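Local coordinates for protein TetR family Transcriptional regulator (Streptococcus agalactiae 2603V/R, PDB 3KKC) that probably binds DNA as a two-chain, all-helical transcriptional regulator of the TetR family, and carries a nickel ion in the crystal, at residues 20-28 with 94-102; 125-135 with 169-177. All coordinates share one frame; numbering follows the deposited sequence.

Overall arrangement
The two contacts lie at opposite sides of the chain's centre, about 32 Å apart between their own centres and about 13 Å at their nearest atoms, without touching. They follow in series along the chain: contact 1 closes before contact 2 opens, with helix 98-103 of the first leading directly into helix 107-129, whose end enters the second. Contact 1 joins the end of helix 4-24, in the TetR-type DNA-binding region, to the start of helix 98-103 in the C-terminal region. Contact 2 lies wholly within that C-terminal region and meets the second subunit. One therefore couples the two regions within a chain, while the other borders the interface between chains.

Contact 1: 20-28 with 94-102; sequences AFISLLQEN and NQDSIATLL
The backbone oxygen Ile22 O takes a short hydrogen bond from Ser97 OG (2.6 Å) and a weak one from Leu25 N in its own segment. The serine donor stands above the carbonyl plane, 36° out of it. With OG beside its own backbone N (chi1 -47°), Ser97 turns its hydroxyl across to the end of helix 4-24. Although Ser97 occupies the N-cap position of helix 98-103, it makes no capping bond there. Asn94 serves that helix start instead: its OD1 accepts Thr100 N at 3.1 Å and, weakly, Ala99 N, while its ND2 gives a bond to Thr100 OG1 at 2.7 Å. These bonds hold both ends of the amide, against which Gln26 slides in the opposite direction, CG lying 3.6 Å from Asn94 ND2. Asn94 is also the C-prime residue of the Schellman motif ending helix 80-93, so one residue closes a helix and ties itself to the next.

Around this polar centre, Ile22 lays two methyls along Asp96: its CG2 meets Asp96 CA at 3.5 Å and its CD1 meets Asp96 CB at 3.6 Å. On the buried side Leu25 CG reaches Leu101 CD1 at 4.1 Å. Leu25 and Asp96 both also pack on helix 57-71, through Leu63 and Leu67, and that helix supplies His70 to the nickel site with His86 and His90. One serine hydroxyl bound to a helix-end carbonyl, with van der Waals packing around it, thus joins the TetR-type DNA-binding region to the C-terminal one.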
ATOM      1  N   ALA A  20     -24.358 -14.543  -2.109  1.00 83.07           N
ATOM      2  CA  ALA A  20     -23.299 -15.562  -2.220  1.00 78.13           C
ATOM      3  C   ALA A  20     -21.931 -14.939  -2.494  1.00 79.95           C
ATOM      4  O   ALA A  20     -20.918 -15.317  -1.902  1.00 83.50           O
ATOM      5  CB  ALA A  20     -23.638 -16.572  -3.297  1.00 67.02           C
ATOM      6  N   PHE A  21     -21.917 -13.980  -3.405  1.00 76.71           N
ATOM      7  CA  PHE A  21     -20.704 -13.268  -3.768  1.00 75.15           C
ATOM      8  C   PHE A  21     -20.099 -12.553  -2.551  1.00 79.50           C
ATOM      9  O   PHE A  21     -18.899 -12.583  -2.338  1.00 80.28           O
ATOM     10  CB  PHE A  21     -21.046 -12.274  -4.875  1.00 73.19           C
ATOM     11  CG  PHE A  21     -19.883 -11.469  -5.366  1.00 79.28           C
ATOM     12  CD1 PHE A  21     -18.789 -12.096  -5.963  1.00 77.00           C
ATOM     13  CD2 PHE A  21     -19.910 -10.093  -5.294  1.00 66.90           C
ATOM     14  CE1 PHE A  21     -17.744 -11.364  -6.425  1.00 79.99           C
ATOM     15  CE2 PHE A  21     -18.853  -9.344  -5.774  1.00 80.75           C
ATOM     16  CZ  PHE A  21     -17.765  -9.973  -6.327  1.00 82.76           C
ATOM     17  N   ILE A  22     -20.950 -11.931  -1.740  1.00 86.45           N
ATOM     18  CA  ILE A  22     -20.516 -11.247  -0.534  1.00 86.06           C
ATOM     19  C   ILE A  22     -19.954 -12.217   0.513  1.00 82.01           C
ATOM     20  O   ILE A  22     -18.906 -11.963   1.103  1.00 85.14           O
ATOM     21  CB  ILE A  22     -21.667 -10.398   0.055  1.00 91.04           C
ATOM     22  CG1 ILE A  22     -21.949  -9.199  -0.860  1.00 92.47           C
ATOM     23  CG2 ILE A  22     -21.337  -9.910   1.472  1.00 90.69           C
ATOM     24  CD1 ILE A  22     -23.033  -8.287  -0.328  1.00 87.65           C
ATOM     25  N   SER A  23     -20.639 -13.328   0.730  1.00 75.91           N
ATOM     26  CA  SER A  23     -20.240 -14.276   1.753  1.00 80.59           C
ATOM     27  C   SER A  23     -18.906 -14.883   1.390  1.00 91.38           C
ATOM     28  O   SER A  23     -18.118 -15.221   2.265  1.00100.06           O
ATOM     29  CB  SER A  23     -21.324 -15.370   1.917  1.00 86.01           C
ATOM     30  OG  SER A  23     -20.789 -16.661   2.220  1.00 88.78           O
ATOM     31  N   LEU A  24     -18.660 -15.023   0.090  1.00 93.47           N
ATOM     32  CA  LEU A  24     -17.424 -15.620  -0.408  1.00 95.14           C
ATOM     33  C   LEU A  24     -16.282 -14.616  -0.388  1.00 98.01           C
ATOM     34  O   LEU A  24     -15.104 -14.984  -0.423  1.00106.14           O
ATOM     35  CB  LEU A  24     -17.614 -16.125  -1.839  1.00 93.23           C
ATOM     36  CG  LEU A  24     -18.270 -17.490  -2.002  1.00 90.03           C
ATOM     37  CD1 LEU A  24     -18.724 -17.699  -3.448  1.00 89.34           C
ATOM     38  CD2 LEU A  24     -17.313 -18.583  -1.527  1.00 88.34           C
ATOM     39  N   LEU A  25     -16.644 -13.342  -0.367  1.00 88.38           N
ATOM     40  CA  LEU A  25     -15.682 -12.264  -0.321  1.00 83.19           C
ATOM     41  C   LEU A  25     -15.277 -12.001   1.126  1.00 88.71           C
ATOM     42  O   LEU A  25     -14.511 -11.089   1.405  1.00 93.96           O
ATOM     43  CB  LEU A  25     -16.308 -11.014  -0.916  1.00 81.13           C
ATOM     44  CG  LEU A  25     -15.847 -10.408  -2.231  1.00 87.07           C
ATOM     45  CD1 LEU A  25     -15.254 -11.446  -3.159  1.00 92.85           C
ATOM     46  CD2 LEU A  25     -17.031  -9.696  -2.870  1.00 84.51           C
ATOM     47  N   GLN A  26     -15.807 -12.797   2.045  1.00 97.15           N
ATOM     48  CA  GLN A  26     -15.436 -12.685   3.451  1.00104.72           C
ATOM     49  C   GLN A  26     -14.235 -13.592   3.706  1.00108.20           C
ATOM     50  O   GLN A  26     -13.417 -13.329   4.587  1.00104.28           O
ATOM     51  CB  GLN A  26     -16.622 -13.053   4.366  1.00106.07           C
ATOM     52  CG  GLN A  26     -16.862 -12.049   5.509  1.00107.27           C
ATOM     53  CD  GLN A  26     -18.278 -12.091   6.078  1.00103.36           C
ATOM     54  OE1 GLN A  26     -18.894 -13.157   6.165  1.00103.63           O
ATOM     55  NE2 GLN A  26     -18.795 -10.923   6.471  1.00 97.83           N
ATOM     56  N   GLU A  27     -14.130 -14.647   2.899  1.00112.16           N
ATOM     57  CA  GLU A  27     -13.083 -15.650   3.040  1.00115.18           C
ATOM     58  C   GLU A  27     -12.032 -15.595   1.938  1.00112.74           C
ATOM     59  O   GLU A  27     -10.956 -16.159   2.099  1.00116.32           O
ATOM     60  CB  GLU A  27     -13.695 -17.050   3.012  1.00127.39           C
ATOM     61  CG  GLU A  27     -14.996 -17.200   3.774  1.00135.88           C
ATOM     62  CD  GLU A  27     -14.782 -17.256   5.271  1.00142.25           C
ATOM     63  OE1 GLU A  27     -13.926 -16.499   5.784  1.00142.20           O
ATOM     64  OE2 GLU A  27     -15.477 -18.059   5.933  1.00144.15           O
ATOM     65  N   ASN A  28     -12.340 -14.955   0.811  1.00107.95           N
ATOM     66  CA  ASN A  28     -11.441 -15.009  -0.342  1.00109.86           C
ATOM     67  C   ASN A  28     -11.186 -13.675  -1.041  1.00107.70           C
ATOM     68  O   ASN A  28     -11.992 -12.747  -0.949  1.00107.85           O
ATOM     69  CB  ASN A  28     -11.942 -16.020  -1.379  1.00114.27           C
ATOM     70  CG  ASN A  28     -12.438 -17.310  -0.756  1.00117.05           C
ATOM     71  OD1 ASN A  28     -11.764 -18.339  -0.803  1.00121.73           O
ATOM     72  ND2 ASN A  28     -13.635 -17.265  -0.181  1.00114.95           N
ATOM     73  N   ASN A  94     -17.600  -5.223   9.021  1.00 76.91           N
ATOM     74  CA  ASN A  94     -17.351  -5.794   7.715  1.00 74.37           C
ATOM     75  C   ASN A  94     -18.689  -5.918   6.980  1.00 84.82           C
ATOM     76  O   ASN A  94     -19.008  -6.954   6.371  1.00 80.04           O
ATOM     77  CB  ASN A  94     -16.665  -7.151   7.853  1.00 70.81           C
ATOM     78  CG  ASN A  94     -15.910  -7.565   6.584  1.00 73.61           C
ATOM     79  OD1 ASN A  94     -15.683  -6.753   5.675  1.00 66.44           O
ATOM     80  ND2 ASN A  94     -15.520  -8.837   6.525  1.00 76.95           N
ATOM     81  N   GLN A  95     -19.485  -4.854   7.083  1.00 89.87           N
ATOM     82  CA  GLN A  95     -20.743  -4.760   6.354  1.00 88.31           C
ATOM     83  C   GLN A  95     -20.541  -5.058   4.870  1.00 82.54           C
ATOM     84  O   GLN A  95     -20.002  -4.222   4.117  1.00 71.96           O
ATOM     85  CB  GLN A  95     -21.359  -3.380   6.518  1.00 90.89           C
ATOM     86  CG  GLN A  95     -21.400  -2.911   7.958  1.00 97.60           C
ATOM     87  CD  GLN A  95     -22.818  -2.735   8.473  1.00100.38           C
ATOM     88  OE1 GLN A  95     -23.763  -3.265   7.885  1.00102.01           O
ATOM     89  NE2 GLN A  95     -22.972  -1.990   9.573  1.00 96.71           N
ATOM     90  N   ASP A  96     -21.025  -6.248   4.489  1.00 81.68           N
ATOM     91  CA  ASP A  96     -20.921  -6.837   3.154  1.00 84.01           C
ATOM     92  C   ASP A  96     -19.477  -7.021   2.699  1.00 82.77           C
ATOM     93  O   ASP A  96     -19.167  -6.764   1.547  1.00 88.45           O
ATOM     94  CB  ASP A  96     -21.706  -6.047   2.090  1.00 84.07           C
ATOM     95  CG  ASP A  96     -23.027  -5.473   2.614  1.00 82.55           C
ATOM     96  OD1 ASP A  96     -24.111  -6.088   2.427  1.00 76.08           O
ATOM     97  OD2 ASP A  96     -22.976  -4.369   3.187  1.00 88.27           O
ATOM     98  N   SER A  97     -18.606  -7.460   3.603  1.00 76.74           N
ATOM     99  CA  SER A  97     -17.229  -7.796   3.266  1.00 75.14           C
ATOM    100  C   SER A  97     -16.416  -6.568   2.812  1.00 75.37           C
ATOM    101  O   SER A  97     -15.394  -6.698   2.095  1.00 69.47           O
ATOM    102  CB  SER A  97     -17.207  -8.868   2.176  1.00 80.32           C
ATOM    103  OG  SER A  97     -18.111  -9.918   2.482  1.00 86.72           O
ATOM    104  N   ILE A  98     -16.867  -5.382   3.228  1.00 69.44           N
ATOM    105  CA  ILE A  98     -16.209  -4.157   2.804  1.00 71.03           C
ATOM    106  C   ILE A  98     -14.786  -4.068   3.369  1.00 73.16           C
ATOM    107  O   ILE A  98     -13.880  -3.606   2.692  1.00 74.74           O
ATOM    108  CB  ILE A  98     -17.026  -2.899   3.133  1.00 70.32           C
ATOM    109  CG1 ILE A  98     -16.521  -1.725   2.311  1.00 69.89           C
ATOM    110  CG2 ILE A  98     -16.992  -2.575   4.637  1.00 67.92           C
ATOM    111  CD1 ILE A  98     -17.500  -0.610   2.234  1.00 69.55           C
ATOM    112  N   ALA A  99     -14.608  -4.545   4.598  1.00 71.89           N
ATOM    113  CA  ALA A  99     -13.303  -4.631   5.239  1.00 65.31           C
ATOM    114  C   ALA A  99     -12.409  -5.597   4.486  1.00 76.31           C
ATOM    115  O   ALA A  99     -11.250  -5.314   4.198  1.00 83.32           O
ATOM    116  CB  ALA A  99     -13.457  -5.112   6.660  1.00 56.20           C
ATOM    117  N   THR A 100     -12.952  -6.762   4.191  1.00 79.09           N
ATOM    118  CA  THR A 100     -12.173  -7.792   3.555  1.00 77.52           C
ATOM    119  C   THR A 100     -11.844  -7.348   2.142  1.00 79.16           C
ATOM    120  O   THR A 100     -10.838  -7.751   1.575  1.00 79.65           O
ATOM    121  CB  THR A 100     -12.943  -9.112   3.562  1.00 75.52           C
ATOM    122  OG1 THR A 100     -13.377  -9.371   4.902  1.00 70.66           O
ATOM    123  CG2 THR A 100     -12.054 -10.291   3.059  1.00 68.51           C
ATOM    124  N   LEU A 101     -12.692  -6.502   1.575  1.00 82.75           N
ATOM    125  CA  LEU A 101     -12.468  -6.040   0.213  1.00 83.78           C
ATOM    126  C   LEU A 101     -11.232  -5.147   0.191  1.00 78.94           C
ATOM    127  O   LEU A 101     -10.406  -5.247  -0.710  1.00 75.78           O
ATOM    128  CB  LEU A 101     -13.701  -5.292  -0.302  1.00 87.00           C
ATOM    129  CG  LEU A 101     -14.156  -5.586  -1.733  1.00 88.81           C
ATOM    130  CD1 LEU A 101     -13.679  -6.949  -2.213  1.00 86.33           C
ATOM    131  CD2 LEU A 101     -15.667  -5.487  -1.822  1.00 90.52           C
ATOM    132  N   LEU A 102     -11.107  -4.306   1.218  1.00 77.98           N
ATOM    133  CA  LEU A 102     -10.020  -3.341   1.351  1.00 75.12           C
ATOM    134  C   LEU A 102      -8.704  -3.991   1.753  1.00 77.51           C
ATOM    135  O   LEU A 102      -7.638  -3.608   1.270  1.00 76.64           O
ATOM    136  CB  LEU A 102     -10.374  -2.293   2.403  1.00 69.82           C
ATOM    137  CG  LEU A 102      -9.289  -1.233   2.616  1.00 65.81           C
ATOM    138  CD1 LEU A 102      -9.256  -0.274   1.431  1.00 64.88           C
ATOM    139  CD2 LEU A 102      -9.485  -0.460   3.919  1.00 63.69           C
TER

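Contact 2: 125-135 with 169-177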
ATOM      1  N   LEU A 125     -12.491  17.541   4.826  1.00 81.25           N
ATOM      2  CA  LEU A 125     -11.333  17.308   5.680  1.00 77.54           C
ATOM      3  C   LEU A 125     -10.351  18.465   5.565  1.00 77.66           C
ATOM      4  O   LEU A 125      -9.728  18.880   6.546  1.00 78.28           O
ATOM      5  CB  LEU A 125     -10.634  16.012   5.261  1.00 80.12           C
ATOM      6  CG  LEU A 125      -9.523  15.575   6.209  1.00 81.02           C
ATOM      7  CD1 LEU A 125     -10.064  15.527   7.642  1.00 80.67           C
ATOM      8  CD2 LEU A 125      -8.940  14.237   5.786  1.00 76.04           C
ATOM      9  N   ARG A 126     -10.217  18.975   4.346  1.00 78.46           N
ATOM     10  CA  ARG A 126      -9.271  20.036   4.037  1.00 80.23           C
ATOM     11  C   ARG A 126      -9.706  21.326   4.721  1.00 80.61           C
ATOM     12  O   ARG A 126      -8.991  21.877   5.548  1.00 77.11           O
ATOM     13  CB  ARG A 126      -9.238  20.278   2.523  1.00 77.82           C
ATOM     14  CG  ARG A 126      -7.888  20.640   1.966  1.00 75.73           C
ATOM     15  CD  ARG A 126      -7.132  21.509   2.899  1.00 76.19           C
ATOM     16  NE  ARG A 126      -6.551  22.662   2.219  1.00 80.20           N
ATOM     17  CZ  ARG A 126      -6.331  23.838   2.804  1.00 82.70           C
ATOM     18  NH1 ARG A 126      -6.651  24.026   4.083  1.00 75.71           N
ATOM     19  NH2 ARG A 126      -5.793  24.831   2.111  1.00 88.40           N
ATOM     20  N   GLU A 127     -10.894  21.791   4.345  1.00 80.26           N
ATOM     21  CA  GLU A 127     -11.381  23.103   4.711  1.00 81.90           C
ATOM     22  C   GLU A 127     -11.566  23.198   6.220  1.00 87.32           C
ATOM     23  O   GLU A 127     -11.474  24.273   6.800  1.00 91.33           O
ATOM     24  CB  GLU A 127     -12.691  23.380   3.954  1.00 85.96           C
ATOM     25  CG  GLU A 127     -13.722  24.239   4.683  1.00 94.66           C
ATOM     26  CD  GLU A 127     -15.152  23.992   4.191  1.00105.14           C
ATOM     27  OE1 GLU A 127     -15.765  24.932   3.628  1.00109.62           O
ATOM     28  OE2 GLU A 127     -15.668  22.859   4.367  1.00107.06           O
ATOM     29  N   GLU A 128     -11.768  22.056   6.860  1.00 85.52           N
ATOM     30  CA  GLU A 128     -12.263  22.046   8.218  1.00 85.24           C
ATOM     31  C   GLU A 128     -11.209  21.660   9.248  1.00 85.70           C
ATOM     32  O   GLU A 128     -11.349  21.993  10.420  1.00 86.49           O
ATOM     33  CB  GLU A 128     -13.442  21.091   8.307  1.00 87.50           C
ATOM     34  CG  GLU A 128     -14.507  21.508   9.256  1.00 94.55           C
ATOM     35  CD  GLU A 128     -15.836  20.872   8.913  1.00 97.90           C
ATOM     36  OE1 GLU A 128     -16.379  21.192   7.823  1.00 99.88           O
ATOM     37  OE2 GLU A 128     -16.323  20.057   9.733  1.00 94.00           O
ATOM     38  N   TYR A 129     -10.162  20.954   8.830  1.00 81.75           N
ATOM     39  CA  TYR A 129      -9.166  20.480   9.798  1.00 79.75           C
ATOM     40  C   TYR A 129      -7.768  21.077   9.619  1.00 81.00           C
ATOM     41  O   TYR A 129      -6.949  21.057  10.541  1.00 83.97           O
ATOM     42  CB  TYR A 129      -9.128  18.945   9.833  1.00 74.42           C
ATOM     43  CG  TYR A 129     -10.331  18.404  10.517  1.00 75.91           C
ATOM     44  CD1 TYR A 129     -11.570  18.493   9.908  1.00 80.99           C
ATOM     45  CD2 TYR A 129     -10.255  17.861  11.790  1.00 78.38           C
ATOM     46  CE1 TYR A 129     -12.697  18.041  10.520  1.00 86.74           C
ATOM     47  CE2 TYR A 129     -11.395  17.405  12.431  1.00 83.56           C
ATOM     48  CZ  TYR A 129     -12.617  17.493  11.777  1.00 88.19           C
ATOM     49  OH  TYR A 129     -13.786  17.051  12.354  1.00 87.61           O
ATOM     50  N   ILE A 130      -7.513  21.615   8.434  1.00 77.27           N
ATOM     51  CA  ILE A 130      -6.215  22.178   8.119  1.00 81.01           C
ATOM     52  C   ILE A 130      -6.339  23.681   8.026  1.00 89.88           C
ATOM     53  O   ILE A 130      -6.965  24.203   7.109  1.00 92.83           O
ATOM     54  CB  ILE A 130      -5.690  21.654   6.781  1.00 77.89           C
ATOM     55  CG1 ILE A 130      -5.654  20.121   6.797  1.00 73.28           C
ATOM     56  CG2 ILE A 130      -4.324  22.271   6.456  1.00 74.48           C
ATOM     57  CD1 ILE A 130      -4.836  19.554   7.918  1.00 70.80           C
ATOM     58  N   THR A 131      -5.730  24.378   8.975  1.00 93.95           N
ATOM     59  CA  THR A 131      -5.917  25.815   9.083  1.00 92.79           C
ATOM     60  C   THR A 131      -4.796  26.625   8.434  1.00 90.21           C
ATOM     61  O   THR A 131      -5.056  27.676   7.844  1.00 85.55           O
ATOM     62  CB  THR A 131      -6.116  26.232  10.550  1.00 91.38           C
ATOM     63  OG1 THR A 131      -7.393  26.857  10.679  1.00 92.85           O
ATOM     64  CG2 THR A 131      -5.023  27.199  11.000  1.00 91.74           C
ATOM     65  N   LYS A 132      -3.563  26.130   8.543  1.00 92.69           N
ATOM     66  CA  LYS A 132      -2.389  26.793   7.964  1.00 92.20           C
ATOM     67  C   LYS A 132      -2.412  26.683   6.442  1.00 97.00           C
ATOM     68  O   LYS A 132      -3.234  25.961   5.864  1.00100.47           O
ATOM     69  CB  LYS A 132      -1.104  26.160   8.508  1.00 87.92           C
ATOM     70  CG  LYS A 132      -1.023  26.041  10.049  1.00 88.04           C
ATOM     71  CD  LYS A 132      -0.479  27.327  10.691  1.00 90.25           C
ATOM     72  CE  LYS A 132       0.475  27.055  11.883  1.00 91.05           C
ATOM     73  NZ  LYS A 132       1.087  28.319  12.479  1.00 93.23           N
ATOM     74  N   VAL A 133      -1.521  27.401   5.778  1.00100.88           N
ATOM     75  CA  VAL A 133      -1.383  27.235   4.328  1.00100.38           C
ATOM     76  C   VAL A 133       0.052  27.382   3.880  1.00 93.26           C
ATOM     77  O   VAL A 133       0.321  27.987   2.847  1.00 94.46           O
ATOM     78  CB  VAL A 133      -2.232  28.242   3.538  1.00106.61           C
ATOM     79  CG1 VAL A 133      -3.725  27.903   3.669  1.00107.46           C
ATOM     80  CG2 VAL A 133      -1.923  29.667   4.001  1.00108.30           C
ATOM     81  N   ASP A 134       0.971  26.829   4.661  1.00 90.32           N
ATOM     82  CA  ASP A 134       2.387  26.859   4.303  1.00 95.88           C
ATOM     83  C   ASP A 134       2.829  25.497   3.779  1.00 92.04           C
ATOM     84  O   ASP A 134       4.007  25.285   3.527  1.00 90.50           O
ATOM     85  CB  ASP A 134       3.247  27.251   5.507  1.00101.60           C
ATOM     86  CG  ASP A 134       3.045  26.312   6.696  1.00103.39           C
ATOM     87  OD1 ASP A 134       1.915  25.779   6.847  1.00 96.96           O
ATOM     88  OD2 ASP A 134       4.014  26.115   7.473  1.00105.56           O
ATOM     89  N   ILE A 135       1.884  24.568   3.655  1.00 90.04           N
ATOM     90  CA  ILE A 135       2.145  23.300   2.985  1.00 87.78           C
ATOM     91  C   ILE A 135       1.350  23.289   1.689  1.00 90.66           C
ATOM     92  O   ILE A 135       0.153  23.577   1.708  1.00 95.60           O
ATOM     93  CB  ILE A 135       1.741  22.103   3.842  1.00 81.29           C
ATOM     94  CG1 ILE A 135       2.531  22.106   5.141  1.00 79.73           C
ATOM     95  CG2 ILE A 135       2.022  20.823   3.108  1.00 83.19           C
ATOM     96  CD1 ILE A 135       2.181  20.963   6.057  1.00 77.92           C
ATOM     97  N   LYS A 169     -10.827  10.116  16.381  1.00 81.53           N
ATOM     98  CA  LYS A 169     -10.256  11.150  17.219  1.00 82.43           C
ATOM     99  C   LYS A 169      -8.747  11.226  17.028  1.00 80.89           C
ATOM    100  O   LYS A 169      -8.203  12.264  16.631  1.00 80.16           O
ATOM    101  CB  LYS A 169     -10.597  10.846  18.688  1.00 87.30           C
ATOM    102  CG  LYS A 169      -9.770  11.592  19.724  1.00 92.56           C
ATOM    103  CD  LYS A 169      -9.952  10.991  21.113  1.00 98.57           C
ATOM    104  CE  LYS A 169      -9.273  11.848  22.182  1.00102.44           C
ATOM    105  NZ  LYS A 169      -9.224  11.163  23.508  1.00103.04           N
ATOM    106  N   TYR A 170      -8.080  10.121  17.337  1.00 83.26           N
ATOM    107  CA  TYR A 170      -6.631  10.028  17.223  1.00 85.87           C
ATOM    108  C   TYR A 170      -6.149  10.339  15.808  1.00 82.88           C
ATOM    109  O   TYR A 170      -5.038  10.810  15.614  1.00 89.53           O
ATOM    110  CB  TYR A 170      -6.146   8.657  17.694  1.00 87.62           C
ATOM    111  CG  TYR A 170      -6.415   8.444  19.160  1.00 92.60           C
ATOM    112  CD1 TYR A 170      -6.126   9.446  20.079  1.00 97.13           C
ATOM    113  CD2 TYR A 170      -6.962   7.257  19.632  1.00 94.50           C
ATOM    114  CE1 TYR A 170      -6.374   9.275  21.438  1.00101.44           C
ATOM    115  CE2 TYR A 170      -7.215   7.070  20.995  1.00 96.52           C
ATOM    116  CZ  TYR A 170      -6.917   8.088  21.897  1.00101.21           C
ATOM    117  OH  TYR A 170      -7.155   7.934  23.258  1.00102.36           O
ATOM    118  N   TYR A 171      -6.992  10.120  14.818  1.00 75.78           N
ATOM    119  CA  TYR A 171      -6.597  10.463  13.475  1.00 75.48           C
ATOM    120  C   TYR A 171      -6.708  11.968  13.231  1.00 77.83           C
ATOM    121  O   TYR A 171      -5.794  12.594  12.681  1.00 81.19           O
ATOM    122  CB  TYR A 171      -7.415   9.679  12.445  1.00 74.34           C
ATOM    123  CG  TYR A 171      -7.219  10.215  11.048  1.00 71.79           C
ATOM    124  CD1 TYR A 171      -6.112   9.864  10.295  1.00 67.02           C
ATOM    125  CD2 TYR A 171      -8.119  11.119  10.506  1.00 75.73           C
ATOM    126  CE1 TYR A 171      -5.919  10.384   9.020  1.00 67.50           C
ATOM    127  CE2 TYR A 171      -7.937  11.634   9.243  1.00 75.19           C
ATOM    128  CZ  TYR A 171      -6.842  11.265   8.502  1.00 68.83           C
ATOM    129  OH  TYR A 171      -6.694  11.799   7.240  1.00 69.18           O
ATOM    130  N   LEU A 172      -7.834  12.543  13.633  1.00 79.52           N
ATOM    131  CA  LEU A 172      -8.092  13.962  13.418  1.00 76.28           C
ATOM    132  C   LEU A 172      -7.088  14.843  14.174  1.00 74.82           C
ATOM    133  O   LEU A 172      -6.663  15.888  13.673  1.00 68.59           O
ATOM    134  CB  LEU A 172      -9.522  14.293  13.833  1.00 73.51           C
ATOM    135  CG  LEU A 172     -10.548  14.618  12.737  1.00 76.25           C
ATOM    136  CD1 LEU A 172     -10.086  14.310  11.284  1.00 43.19           C
ATOM    137  CD2 LEU A 172     -11.901  13.960  13.038  1.00 71.55           C
ATOM    138  N   THR A 173      -6.697  14.422  15.374  1.00 74.72           N
ATOM    139  CA  THR A 173      -5.714  15.193  16.123  1.00 79.65           C
ATOM    140  C   THR A 173      -4.341  15.052  15.454  1.00 86.06           C
ATOM    141  O   THR A 173      -3.563  16.011  15.395  1.00 88.62           O
ATOM    142  CB  THR A 173      -5.669  14.810  17.630  1.00 87.75           C
ATOM    143  OG1 THR A 173      -5.372  13.419  17.764  1.00 95.03           O
ATOM    144  CG2 THR A 173      -7.016  15.097  18.312  1.00 83.50           C
HETATM  145  N   MSE A 174      -4.056  13.865  14.919  1.00 85.94           N
HETATM  146  CA  MSE A 174      -2.783  13.626  14.236  1.00 78.52           C
HETATM  147  C   MSE A 174      -2.592  14.492  13.006  1.00 77.97           C
HETATM  148  O   MSE A 174      -1.468  14.872  12.692  1.00 78.81           O
HETATM  149  CB  MSE A 174      -2.613  12.162  13.859  1.00 72.89           C
HETATM  150  CG  MSE A 174      -1.968  11.330  14.937  1.00 75.37           C
HETATM  151 SE   MSE A 174      -0.407  12.232  15.657  0.80116.81          SE
HETATM  152  CE  MSE A 174       0.753  12.160  14.075  1.00 75.56           C
ATOM    153  N   VAL A 175      -3.686  14.813  12.323  1.00 77.01           N
ATOM    154  CA  VAL A 175      -3.599  15.545  11.063  1.00 77.62           C
ATOM    155  C   VAL A 175      -3.922  17.031  11.150  1.00 80.20           C
ATOM    156  O   VAL A 175      -3.445  17.812  10.337  1.00 82.56           O
ATOM    157  CB  VAL A 175      -4.513  14.926  10.006  1.00 78.38           C
ATOM    158  CG1 VAL A 175      -4.092  13.495   9.740  1.00 81.50           C
ATOM    159  CG2 VAL A 175      -5.950  14.980  10.461  1.00 76.94           C
ATOM    160  N   GLU A 176      -4.736  17.417  12.126  1.00 83.93           N
ATOM    161  CA  GLU A 176      -5.204  18.798  12.222  1.00 86.59           C
ATOM    162  C   GLU A 176      -4.042  19.781  12.215  1.00 86.76           C
ATOM    163  O   GLU A 176      -2.987  19.516  12.799  1.00 88.50           O
ATOM    164  CB  GLU A 176      -5.988  19.012  13.498  1.00 84.74           C
ATOM    165  CG  GLU A 176      -5.279  19.971  14.410  1.00 87.35           C
ATOM    166  CD  GLU A 176      -5.639  19.763  15.855  1.00 94.65           C
ATOM    167  OE1 GLU A 176      -6.736  20.233  16.258  1.00 95.69           O
ATOM    168  OE2 GLU A 176      -4.817  19.137  16.577  1.00 93.28           O
ATOM    169  N   ARG A 177      -4.259  20.930  11.580  1.00 85.10           N
ATOM    170  CA  ARG A 177      -3.196  21.901  11.357  1.00 84.82           C
ATOM    171  C   ARG A 177      -3.754  23.273  11.019  1.00 81.82           C
ATOM    172  O   ARG A 177      -3.932  24.111  11.905  1.00 81.50           O
ATOM    173  CB  ARG A 177      -2.276  21.416  10.233  1.00 88.86           C
ATOM    174  CG  ARG A 177      -1.134  22.335   9.947  1.00 96.49           C
ATOM    175  CD  ARG A 177       0.123  21.569   9.551  1.00102.21           C
ATOM    176  NE  ARG A 177       1.312  22.361   9.862  1.00108.34           N
ATOM    177  CZ  ARG A 177       1.660  23.466   9.211  1.00108.49           C
ATOM    178  NH1 ARG A 177       0.913  23.899   8.201  1.00107.87           N
ATOM    179  NH2 ARG A 177       2.747  24.134   9.569  1.00107.97           N
TER
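Arg177, the last residue of the chain, lays its guanidinium between two aliphatic groups, Lys132 CG over one face and Ile135 CD1 over the opposite one, both offset toward the rim. Asp134 comes in at the edge, its carboxylate nearly coplanar with the guanidinium (20° apart), and forms an end-on salt bridge. NH1 of Arg177 gives a short, fairly straight bond to Asp134 OD1 (2.5 Å), and Arg177 NH2 reaches Asp134 OD2 at 3.2 Å; both oxygens use their syn lone pairs. The arginine leaves the backbone with CG anti to N (chi1 -179°), running out along the loop 130-135. At its root, Arg177 N donates to Tyr129 O (2.9 Å), pinning the chain terminus to the end of helix 107-129.

Further in, Leu172 CD1 lies over a face of the Tyr129 ring, though the pair is modelled too tightly for the details of this packing to be trusted. Leu125 spreads its two methyls: CD1 meets Leu172 CD1 at 3.8 Å, and CD2 lies at the edge of the Tyr171 ring, whose hydroxyl hydrogen-bonds Leu144 O.

The segments 125-129 and 169-175 cross at -75°, their axes 11.7 Å apart. Helix 137-157 packs against both through Leu144, and Phe143 of the second subunit reaches Val175, beside the dimer interface that the last two helices usually build in TetR proteins.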